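PDB 2R6H: NADH:ubiquinone oxidoreductase, Na translocating, F subunit from Porphyromonas gingivalis, which is an FAD-containing subunit of a sodium-translocating oxidoreductase, the modelled region joining a flavin-binding domain to a nucleotide-binding domain of the ferredoxin reductase type. Local coordinates for residues Leu247-Cys261 and Met273-Asp287. Residues are numbered along the deposited sequence; the frame is centred on the assembly and turned at random. Where two conformers were deposited one is given.
Sequences LKDHDAPEDIEYYMC and MLENLGVPRNMLFFD
Tyr258 and Leu284 pair in the last beta-alpha-beta crossover of the NAD-binding domain, which is built on a Rossmann-like parallel sheet. Strand 256-261 leads through helix 264-277 to the edge strand 284-287, and the two strands run parallel, 12° apart. Four backbone hydrogen bonds join the two segments: Tyr258 N to Met283 O (2.8 Å), just ahead of the edge strand, Phe285 N to Tyr258 O, Met260 N to Phe285 O, and Asp287 N to Met260 O, the longest at 3.3 Å.

On the helix side of the sheet, Leu274 CD2 makes a CH-pi contact over one face of the Tyr258 ring, 4.1 Å from its centroid. Ile256 CG2 covers the opposite face. Met283 O sits at the ring edge. The hydroxyl donates to Pro253 O (OH to O 2.9 Å), tying the strand to the loop before it. Pro253 CB in turn packs on Val279 CG2, just after the Schellman motif that ends the helix at Gly278. Leu247 CD1 meets Leu277 CD2 nearby. Further along, the selenium of Met260 approaches the Phe286 ring obliquely, a Met-aromatic contact.

On the other face, Tyr259 and Phe285 point the same way. CG lies opposite the carbonyl carbon in both, and each ring is turned about square to its CA-CB-CG plane, so the rings end up nearly parallel, 14° apart. Their centroids are 5.0 Å apart, and the offset is so large that little of one ring covers the other. Tyr259 OH bonds Glu257 OE1 from above the carboxylate plane and also bonds Gln153 N. Glu257 has further partners in Arg186, by a salt bridge, and Thr155. The side chain of Asp287 comes within about 4 Å of the bound FAD, nearest atoms. Glu257 CG touches the edge of the Phe285 ring, 3.5 Å from Phe285 CE2.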
ATOM      1  N   LEU A 247       0.980  -5.264  22.487  1.00 35.00           N
ATOM      2  CA  LEU A 247       1.709  -6.519  22.634  1.00 36.00           C
ATOM      3  C   LEU A 247       2.282  -6.662  24.041  1.00 37.51           C
ATOM      4  O   LEU A 247       2.029  -7.653  24.726  1.00 39.11           O
ATOM      5  CB  LEU A 247       2.831  -6.610  21.598  1.00 35.52           C
ATOM      6  CG  LEU A 247       2.405  -6.928  20.163  1.00 35.70           C
ATOM      7  CD1 LEU A 247       3.561  -7.531  19.380  1.00 37.49           C
ATOM      8  CD2 LEU A 247       1.203  -7.859  20.154  1.00 37.80           C
ATOM      9  N   LYS A 248       3.053  -5.666  24.464  1.00 52.72           N
ATOM     10  CA  LYS A 248       3.694  -5.698  25.774  1.00 55.59           C
ATOM     11  C   LYS A 248       2.784  -6.336  26.818  1.00 56.93           C
ATOM     12  O   LYS A 248       3.192  -7.245  27.539  1.00 57.45           O
ATOM     13  CB  LYS A 248       4.090  -4.287  26.211  1.00 55.11           C
ATOM     14  CG  LYS A 248       4.954  -4.244  27.460  1.00 57.83           C
ATOM     15  CD  LYS A 248       5.364  -2.820  27.799  1.00 57.87           C
ATOM     16  CE  LYS A 248       5.724  -2.685  29.270  1.00 63.96           C
ATOM     17  NZ  LYS A 248       7.156  -2.325  29.461  1.00 66.56           N
ATOM     18  N   ASP A 249       1.549  -5.851  26.894  1.00 72.51           N
ATOM     19  CA  ASP A 249       0.599  -6.324  27.896  1.00 75.00           C
ATOM     20  C   ASP A 249      -0.238  -7.534  27.466  1.00 75.44           C
ATOM     21  O   ASP A 249      -1.153  -7.934  28.173  1.00 76.48           O
ATOM     22  CB  ASP A 249      -0.329  -5.179  28.326  1.00 75.94           C
ATOM     23  CG  ASP A 249       0.414  -4.051  29.038  1.00 76.84           C
ATOM     24  OD1 ASP A 249       1.516  -4.303  29.578  1.00 78.66           O
ATOM     25  OD2 ASP A 249      -0.109  -2.915  29.062  1.00 78.42           O
ATOM     26  N   HIS A 250       0.070  -8.117  26.316  1.00 51.33           N
ATOM     27  CA  HIS A 250      -0.744  -9.207  25.781  1.00 51.43           C
ATOM     28  C   HIS A 250      -0.334 -10.527  26.398  1.00 52.75           C
ATOM     29  O   HIS A 250       0.846 -10.768  26.641  1.00 52.65           O
ATOM     30  CB  HIS A 250      -0.609  -9.276  24.264  1.00 50.45           C
ATOM     31  CG  HIS A 250      -1.605 -10.175  23.599  1.00 51.11           C
ATOM     32  ND1 HIS A 250      -1.342 -11.496  23.316  1.00 50.57           N
ATOM     33  CD2 HIS A 250      -2.854  -9.932  23.136  1.00 52.19           C
ATOM     34  CE1 HIS A 250      -2.388 -12.033  22.716  1.00 50.79           C
ATOM     35  NE2 HIS A 250      -3.320 -11.107  22.595  1.00 52.22           N
ATOM     36  N   ASP A 251      -1.304 -11.398  26.654  0.50 66.43           N
ATOM     37  CA  ASP A 251      -1.023 -12.643  27.365  0.50 67.52           C
ATOM     38  C   ASP A 251      -0.145 -13.599  26.559  0.50 66.73           C
ATOM     39  O   ASP A 251       0.716 -14.274  27.116  0.50 67.59           O
ATOM     40  CB  ASP A 251      -2.322 -13.329  27.793  0.50 68.79           C
ATOM     41  CG  ASP A 251      -2.151 -14.186  29.033  0.50 73.62           C
ATOM     42  OD1 ASP A 251      -0.999 -14.497  29.398  0.50 76.46           O
ATOM     43  OD2 ASP A 251      -3.176 -14.547  29.647  0.50 78.93           O
ATOM     44  N   ALA A 252      -0.364 -13.658  25.249  1.00 60.18           N
ATOM     45  CA  ALA A 252       0.405 -14.578  24.402  1.00 59.34           C
ATOM     46  C   ALA A 252       0.614 -14.073  22.971  1.00 58.34           C
ATOM     47  O   ALA A 252      -0.128 -14.434  22.062  1.00 58.17           O
ATOM     48  CB  ALA A 252      -0.230 -15.965  24.395  1.00 60.18           C
ATOM     49  N   PRO A 253       1.646 -13.247  22.771  1.00 54.72           N
ATOM     50  CA  PRO A 253       1.925 -12.672  21.456  1.00 53.68           C
ATOM     51  C   PRO A 253       2.258 -13.743  20.426  1.00 53.56           C
ATOM     52  O   PRO A 253       2.236 -13.466  19.234  1.00 53.67           O
ATOM     53  CB  PRO A 253       3.154 -11.801  21.716  1.00 53.70           C
ATOM     54  CG  PRO A 253       3.157 -11.563  23.170  1.00 54.56           C
ATOM     55  CD  PRO A 253       2.613 -12.798  23.783  1.00 55.17           C
ATOM     56  N   GLU A 254       2.556 -14.953  20.876  1.00 44.53           N
ATOM     57  CA  GLU A 254       3.076 -15.975  19.978  1.00 44.94           C
ATOM     58  C   GLU A 254       1.966 -16.808  19.316  1.00 45.23           C
ATOM     59  O   GLU A 254       2.235 -17.703  18.502  1.00 46.02           O
ATOM     60  CB  GLU A 254       4.089 -16.862  20.712  1.00 46.06           C
ATOM     61  CG  GLU A 254       3.496 -17.772  21.786  1.00 48.26           C
ATOM     62  CD  GLU A 254       3.191 -17.072  23.106  1.00 50.03           C
ATOM     63  OE1 GLU A 254       3.447 -15.854  23.241  1.00 51.19           O
ATOM     64  OE2 GLU A 254       2.691 -17.753  24.026  1.00 51.18           O
ATOM     65  N   ASP A 255       0.722 -16.490  19.662  1.00 60.68           N
ATOM     66  CA  ASP A 255      -0.440 -17.186  19.127  1.00 61.05           C
ATOM     67  C   ASP A 255      -1.087 -16.352  18.051  1.00 59.87           C
ATOM     68  O   ASP A 255      -2.171 -16.668  17.557  1.00 60.69           O
ATOM     69  CB  ASP A 255      -1.469 -17.427  20.227  1.00 62.14           C
ATOM     70  CG  ASP A 255      -0.981 -18.395  21.274  1.00 66.58           C
ATOM     71  OD1 ASP A 255       0.083 -19.016  21.038  1.00 70.43           O
ATOM     72  OD2 ASP A 255      -1.656 -18.535  22.323  1.00 72.16           O
ATOM     73  N   ILE A 256      -0.431 -15.260  17.710  1.00 41.22           N
ATOM     74  CA  ILE A 256      -0.991 -14.328  16.765  1.00 40.48           C
ATOM     75  C   ILE A 256      -0.384 -14.591  15.401  1.00 39.33           C
ATOM     76  O   ILE A 256       0.775 -14.991  15.298  1.00 38.40           O
ATOM     77  CB  ILE A 256      -0.701 -12.879  17.200  1.00 39.98           C
ATOM     78  CG1 ILE A 256      -1.288 -12.608  18.589  1.00 41.37           C
ATOM     79  CG2 ILE A 256      -1.241 -11.883  16.176  1.00 39.36           C
ATOM     80  CD1 ILE A 256      -1.050 -11.194  19.086  1.00 41.27           C
ATOM     81  N   GLU A 257      -1.183 -14.400  14.360  1.00 43.86           N
ATOM     82  CA  GLU A 257      -0.658 -14.373  13.011  1.00 43.65           C
ATOM     83  C   GLU A 257      -0.453 -12.916  12.669  1.00 42.28           C
ATOM     84  O   GLU A 257      -1.321 -12.083  12.909  1.00 41.34           O
ATOM     85  CB  GLU A 257      -1.612 -15.057  12.024  1.00 45.03           C
ATOM     86  CG  GLU A 257      -1.421 -16.576  11.945  1.00 45.89           C
ATOM     87  CD  GLU A 257      -2.705 -17.344  11.648  1.00 46.50           C
ATOM     88  OE1 GLU A 257      -3.685 -16.712  11.168  1.00 44.75           O
ATOM     89  OE2 GLU A 257      -2.716 -18.581  11.902  1.00 46.76           O
ATOM     90  N   TYR A 258       0.726 -12.617  12.140  1.00 35.12           N
ATOM     91  CA  TYR A 258       1.113 -11.261  11.786  1.00 33.92           C
ATOM     92  C   TYR A 258       1.114 -11.091  10.273  1.00 34.21           C
ATOM     93  O   TYR A 258       1.929 -11.694   9.569  1.00 35.00           O
ATOM     94  CB  TYR A 258       2.504 -10.968  12.346  1.00 34.14           C
ATOM     95  CG  TYR A 258       2.520 -10.956  13.844  1.00 34.19           C
ATOM     96  CD1 TYR A 258       2.711 -12.116  14.565  1.00 33.99           C
ATOM     97  CD2 TYR A 258       2.310  -9.784  14.544  1.00 34.03           C
ATOM     98  CE1 TYR A 258       2.699 -12.108  15.938  1.00 33.49           C
ATOM     99  CE2 TYR A 258       2.305  -9.766  15.916  1.00 32.34           C
ATOM    100  CZ  TYR A 258       2.497 -10.930  16.604  1.00 33.82           C
ATOM    101  OH  TYR A 258       2.487 -10.905  17.972  1.00 36.63           O
ATOM    102  N   TYR A 259       0.201 -10.287   9.753  1.00 37.13           N
ATOM    103  CA  TYR A 259       0.253  -9.986   8.335  1.00 37.51           C
ATOM    104  C   TYR A 259       0.767  -8.575   8.157  1.00 36.88           C
ATOM    105  O   TYR A 259       0.114  -7.625   8.550  1.00 35.91           O
ATOM    106  CB  TYR A 259      -1.122 -10.175   7.689  1.00 37.52           C
ATOM    107  CG  TYR A 259      -1.670 -11.578   7.858  1.00 38.51           C
ATOM    108  CD1 TYR A 259      -1.486 -12.546   6.878  1.00 39.31           C
ATOM    109  CD2 TYR A 259      -2.348 -11.938   9.009  1.00 39.90           C
ATOM    110  CE1 TYR A 259      -1.975 -13.831   7.048  1.00 41.36           C
ATOM    111  CE2 TYR A 259      -2.842 -13.217   9.181  1.00 42.40           C
ATOM    112  CZ  TYR A 259      -2.654 -14.156   8.203  1.00 41.95           C
ATOM    113  OH  TYR A 259      -3.153 -15.417   8.400  1.00 44.43           O
HETATM  114  N   MSE A 260       1.957  -8.428   7.598  1.00 53.27           N
HETATM  115  CA  MSE A 260       2.458  -7.090   7.358  1.00 54.42           C
HETATM  116  C   MSE A 260       2.863  -6.871   5.916  1.00 53.19           C
HETATM  117  O   MSE A 260       3.260  -7.798   5.227  1.00 54.31           O
HETATM  118  CB  MSE A 260       3.618  -6.757   8.291  1.00 53.75           C
HETATM  119  CG  MSE A 260       4.989  -6.989   7.710  1.00 57.71           C
HETATM  120 SE   MSE A 260       6.376  -6.473   8.993  1.00 61.81          SE
HETATM  121  CE  MSE A 260       5.605  -4.796   9.586  1.00 61.23           C
ATOM    122  N   CYS A 261       2.727  -5.632   5.465  1.00 40.86           N
ATOM    123  CA  CYS A 261       3.302  -5.209   4.209  1.00 39.52           C
ATOM    124  C   CYS A 261       3.710  -3.754   4.313  1.00 37.68           C
ATOM    125  O   CYS A 261       2.920  -2.904   4.710  1.00 37.38           O
ATOM    126  CB  CYS A 261       2.329  -5.389   3.057  1.00 39.69           C
ATOM    127  SG  CYS A 261       3.138  -5.158   1.462  1.00 40.17           S
HETATM  128  N   MSE A 273      11.883  -6.759  16.505  1.00 48.26           N
HETATM  129  CA  MSE A 273      11.064  -6.605  17.698  1.00 49.81           C
HETATM  130  C   MSE A 273      10.436  -7.940  18.079  1.00 48.12           C
HETATM  131  O   MSE A 273      10.635  -8.429  19.186  1.00 50.02           O
HETATM  132  CB  MSE A 273      10.001  -5.536  17.465  1.00 47.41           C
HETATM  133  CG  MSE A 273       9.222  -5.092  18.693  1.00 50.07           C
HETATM  134 SE   MSE A 273       7.351  -5.674  18.729  1.00 56.62          SE
HETATM  135  CE  MSE A 273       6.784  -5.378  16.871  1.00 51.69           C
ATOM    136  N   LEU A 274       9.697  -8.538  17.150  1.00 43.42           N
ATOM    137  CA  LEU A 274       9.138  -9.868  17.353  1.00 41.78           C
ATOM    138  C   LEU A 274      10.162 -10.888  17.878  1.00 42.29           C
ATOM    139  O   LEU A 274       9.863 -11.670  18.779  1.00 42.26           O
ATOM    140  CB  LEU A 274       8.556 -10.385  16.043  1.00 40.59           C
ATOM    141  CG  LEU A 274       7.381  -9.596  15.494  1.00 39.89           C
ATOM    142  CD1 LEU A 274       6.998 -10.160  14.141  1.00 42.66           C
ATOM    143  CD2 LEU A 274       6.209  -9.632  16.458  1.00 38.96           C
ATOM    144  N   GLU A 275      11.355 -10.884  17.288  1.00 41.91           N
ATOM    145  CA  GLU A 275      12.429 -11.806  17.642  1.00 43.05           C
ATOM    146  C   GLU A 275      12.775 -11.794  19.135  1.00 44.13           C
ATOM    147  O   GLU A 275      12.848 -12.852  19.784  1.00 44.70           O
ATOM    148  CB  GLU A 275      13.676 -11.463  16.825  1.00 44.23           C
ATOM    149  CG  GLU A 275      14.919 -12.250  17.199  1.00 45.65           C
ATOM    150  CD  GLU A 275      14.856 -13.703  16.753  1.00 44.67           C
ATOM    151  OE1 GLU A 275      14.231 -13.974  15.702  1.00 44.81           O
ATOM    152  OE2 GLU A 275      15.431 -14.576  17.448  1.00 49.26           O
ATOM    153  N   ASN A 276      13.013 -10.589  19.657  1.00 41.99           N
ATOM    154  CA  ASN A 276      13.257 -10.380  21.079  1.00 42.74           C
ATOM    155  C   ASN A 276      12.048 -10.815  21.875  1.00 42.04           C
ATOM    156  O   ASN A 276      12.183 -11.418  22.934  1.00 43.73           O
ATOM    157  CB  ASN A 276      13.553  -8.903  21.365  1.00 42.73           C
ATOM    158  CG  ASN A 276      13.706  -8.600  22.857  1.00 42.48           C
ATOM    159  OD1 ASN A 276      13.372  -7.508  23.310  1.00 42.84           O
ATOM    160  ND2 ASN A 276      14.220  -9.560  23.616  1.00 44.73           N
ATOM    161  N   LEU A 277      10.868 -10.507  21.351  1.00 40.07           N
ATOM    162  CA  LEU A 277       9.614 -10.825  22.018  1.00 39.66           C
ATOM    163  C   LEU A 277       9.351 -12.343  22.079  1.00 40.22           C
ATOM    164  O   LEU A 277       8.427 -12.806  22.752  1.00 39.97           O
ATOM    165  CB  LEU A 277       8.462 -10.085  21.334  1.00 38.36           C
ATOM    166  CG  LEU A 277       7.179  -9.983  22.144  1.00 39.01           C
ATOM    167  CD1 LEU A 277       7.506  -9.572  23.543  1.00 42.50           C
ATOM    168  CD2 LEU A 277       6.250  -8.988  21.517  1.00 40.41           C
ATOM    169  N   GLY A 278      10.179 -13.117  21.389  1.00 57.85           N
ATOM    170  CA  GLY A 278      10.042 -14.561  21.407  1.00 59.83           C
ATOM    171  C   GLY A 278       8.922 -15.112  20.533  1.00 59.96           C
ATOM    172  O   GLY A 278       8.459 -16.236  20.747  1.00 60.90           O
ATOM    173  N   VAL A 279       8.477 -14.321  19.559  1.00 48.30           N
ATOM    174  CA  VAL A 279       7.524 -14.785  18.561  1.00 47.77           C
ATOM    175  C   VAL A 279       8.287 -15.493  17.463  1.00 48.81           C
ATOM    176  O   VAL A 279       9.222 -14.934  16.894  1.00 49.66           O
ATOM    177  CB  VAL A 279       6.739 -13.631  17.934  1.00 46.26           C
ATOM    178  CG1 VAL A 279       5.885 -14.145  16.789  1.00 45.84           C
ATOM    179  CG2 VAL A 279       5.879 -12.955  18.978  1.00 45.86           C
ATOM    180  N   PRO A 280       7.887 -16.734  17.170  1.00 36.73           N
ATOM    181  CA  PRO A 280       8.537 -17.650  16.228  1.00 37.91           C
ATOM    182  C   PRO A 280       8.321 -17.178  14.800  1.00 38.13           C
ATOM    183  O   PRO A 280       7.241 -16.671  14.500  1.00 37.10           O
ATOM    184  CB  PRO A 280       7.791 -18.969  16.446  1.00 38.35           C
ATOM    185  CG  PRO A 280       6.981 -18.773  17.697  1.00 37.85           C
ATOM    186  CD  PRO A 280       6.681 -17.322  17.765  1.00 36.46           C
ATOM    187  N   ARG A 281       9.313 -17.369  13.934  1.00 66.73           N
ATOM    188  CA  ARG A 281       9.284 -16.790  12.597  1.00 67.35           C
ATOM    189  C   ARG A 281       8.058 -17.162  11.770  1.00 66.09           C
ATOM    190  O   ARG A 281       7.559 -16.349  10.987  1.00 65.32           O
ATOM    191  CB  ARG A 281      10.557 -17.138  11.836  1.00 69.57           C
ATOM    192  CG  ARG A 281      11.811 -16.686  12.544  1.00 74.94           C
ATOM    193  CD  ARG A 281      12.740 -15.963  11.588  1.00 82.63           C
ATOM    194  NE  ARG A 281      14.124 -16.045  12.032  1.00 90.57           N
ATOM    195  CZ  ARG A 281      15.019 -16.886  11.516  1.00 96.70           C
ATOM    196  NH1 ARG A 281      14.667 -17.710  10.529  1.00 98.04           N
ATOM    197  NH2 ARG A 281      16.267 -16.902  11.981  1.00100.19           N
ATOM    198  N   ASN A 282       7.569 -18.387  11.947  1.00 37.17           N
ATOM    199  CA  ASN A 282       6.452 -18.879  11.143  1.00 37.01           C
ATOM    200  C   ASN A 282       5.079 -18.282  11.511  1.00 36.38           C
ATOM    201  O   ASN A 282       4.044 -18.760  11.059  1.00 36.54           O
ATOM    202  CB  ASN A 282       6.414 -20.412  11.158  1.00 37.55           C
ATOM    203  CG  ASN A 282       6.132 -20.974  12.534  1.00 36.20           C
ATOM    204  OD1 ASN A 282       6.137 -22.185  12.731  1.00 37.01           O
ATOM    205  ND2 ASN A 282       5.897 -20.094  13.499  1.00 37.53           N
HETATM  206  N   MSE A 283       5.074 -17.240  12.329  1.00 52.33           N
HETATM  207  CA  MSE A 283       3.828 -16.624  12.742  1.00 52.13           C
HETATM  208  C   MSE A 283       3.727 -15.255  12.092  1.00 51.51           C
HETATM  209  O   MSE A 283       2.787 -14.498  12.312  1.00 50.76           O
HETATM  210  CB  MSE A 283       3.788 -16.511  14.262  1.00 52.72           C
HETATM  211  CG  MSE A 283       3.552 -17.831  14.966  1.00 55.61           C
HETATM  212 SE   MSE A 283       1.894 -18.697  14.367  1.00 64.96          SE
HETATM  213  CE  MSE A 283       1.477 -19.818  15.953  1.00 60.99           C
ATOM    214  N   LEU A 284       4.727 -14.961  11.276  1.00 41.19           N
ATOM    215  CA  LEU A 284       4.835 -13.698  10.579  1.00 40.95           C
ATOM    216  C   LEU A 284       4.664 -13.943   9.085  1.00 41.06           C
ATOM    217  O   LEU A 284       5.357 -14.777   8.503  1.00 42.89           O
ATOM    218  CB  LEU A 284       6.208 -13.093  10.855  1.00 41.69           C
ATOM    219  CG  LEU A 284       6.684 -11.960   9.946  1.00 42.98           C
ATOM    220  CD1 LEU A 284       5.886 -10.671  10.192  1.00 42.92           C
ATOM    221  CD2 LEU A 284       8.181 -11.719  10.111  1.00 42.28           C
ATOM    222  N   PHE A 285       3.732 -13.230   8.462  1.00 44.49           N
ATOM    223  CA  PHE A 285       3.512 -13.348   7.024  1.00 44.20           C
ATOM    224  C   PHE A 285       3.795 -12.030   6.320  1.00 43.75           C
ATOM    225  O   PHE A 285       2.987 -11.107   6.378  1.00 42.43           O
ATOM    226  CB  PHE A 285       2.086 -13.808   6.751  1.00 44.21           C
ATOM    227  CG  PHE A 285       1.747 -15.092   7.419  1.00 44.37           C
ATOM    228  CD1 PHE A 285       1.951 -16.298   6.769  1.00 43.19           C
ATOM    229  CD2 PHE A 285       1.250 -15.108   8.712  1.00 44.81           C
ATOM    230  CE1 PHE A 285       1.647 -17.496   7.381  1.00 43.14           C
ATOM    231  CE2 PHE A 285       0.949 -16.312   9.341  1.00 45.00           C
ATOM    232  CZ  PHE A 285       1.148 -17.507   8.669  1.00 44.88           C
ATOM    233  N   PHE A 286       4.937 -11.956   5.643  1.00 48.54           N
ATOM    234  CA  PHE A 286       5.403 -10.711   5.041  1.00 47.85           C
ATOM    235  C   PHE A 286       5.336 -10.704   3.509  1.00 49.17           C
ATOM    236  O   PHE A 286       5.896 -11.584   2.852  1.00 50.33           O
ATOM    237  CB  PHE A 286       6.831 -10.435   5.505  1.00 46.88           C
ATOM    238  CG  PHE A 286       7.434  -9.201   4.925  1.00 43.95           C
ATOM    239  CD1 PHE A 286       8.737  -9.211   4.453  1.00 43.74           C
ATOM    240  CD2 PHE A 286       6.709  -8.022   4.856  1.00 41.71           C
ATOM    241  CE1 PHE A 286       9.319  -8.054   3.923  1.00 43.51           C
ATOM    242  CE2 PHE A 286       7.278  -6.860   4.321  1.00 41.80           C
ATOM    243  CZ  PHE A 286       8.590  -6.878   3.856  1.00 42.34           C
ATOM    244  N   ASP A 287       4.633  -9.714   2.954  1.00 57.22           N
ATOM    245  CA  ASP A 287       4.630  -9.453   1.516  1.00 58.71           C
ATOM    246  C   ASP A 287       5.691  -8.405   1.194  1.00 59.05           C
ATOM    247  O   ASP A 287       5.572  -7.227   1.559  1.00 58.13           O
ATOM    248  CB  ASP A 287       3.246  -9.004   1.014  1.00 58.42           C
ATOM    249  CG  ASP A 287       3.045  -9.268  -0.485  1.00 61.43           C
ATOM    250  OD1 ASP A 287       3.932  -9.909  -1.090  1.00 66.09           O
ATOM    251  OD2 ASP A 287       2.004  -8.854  -1.054  1.00 63.84           O
TER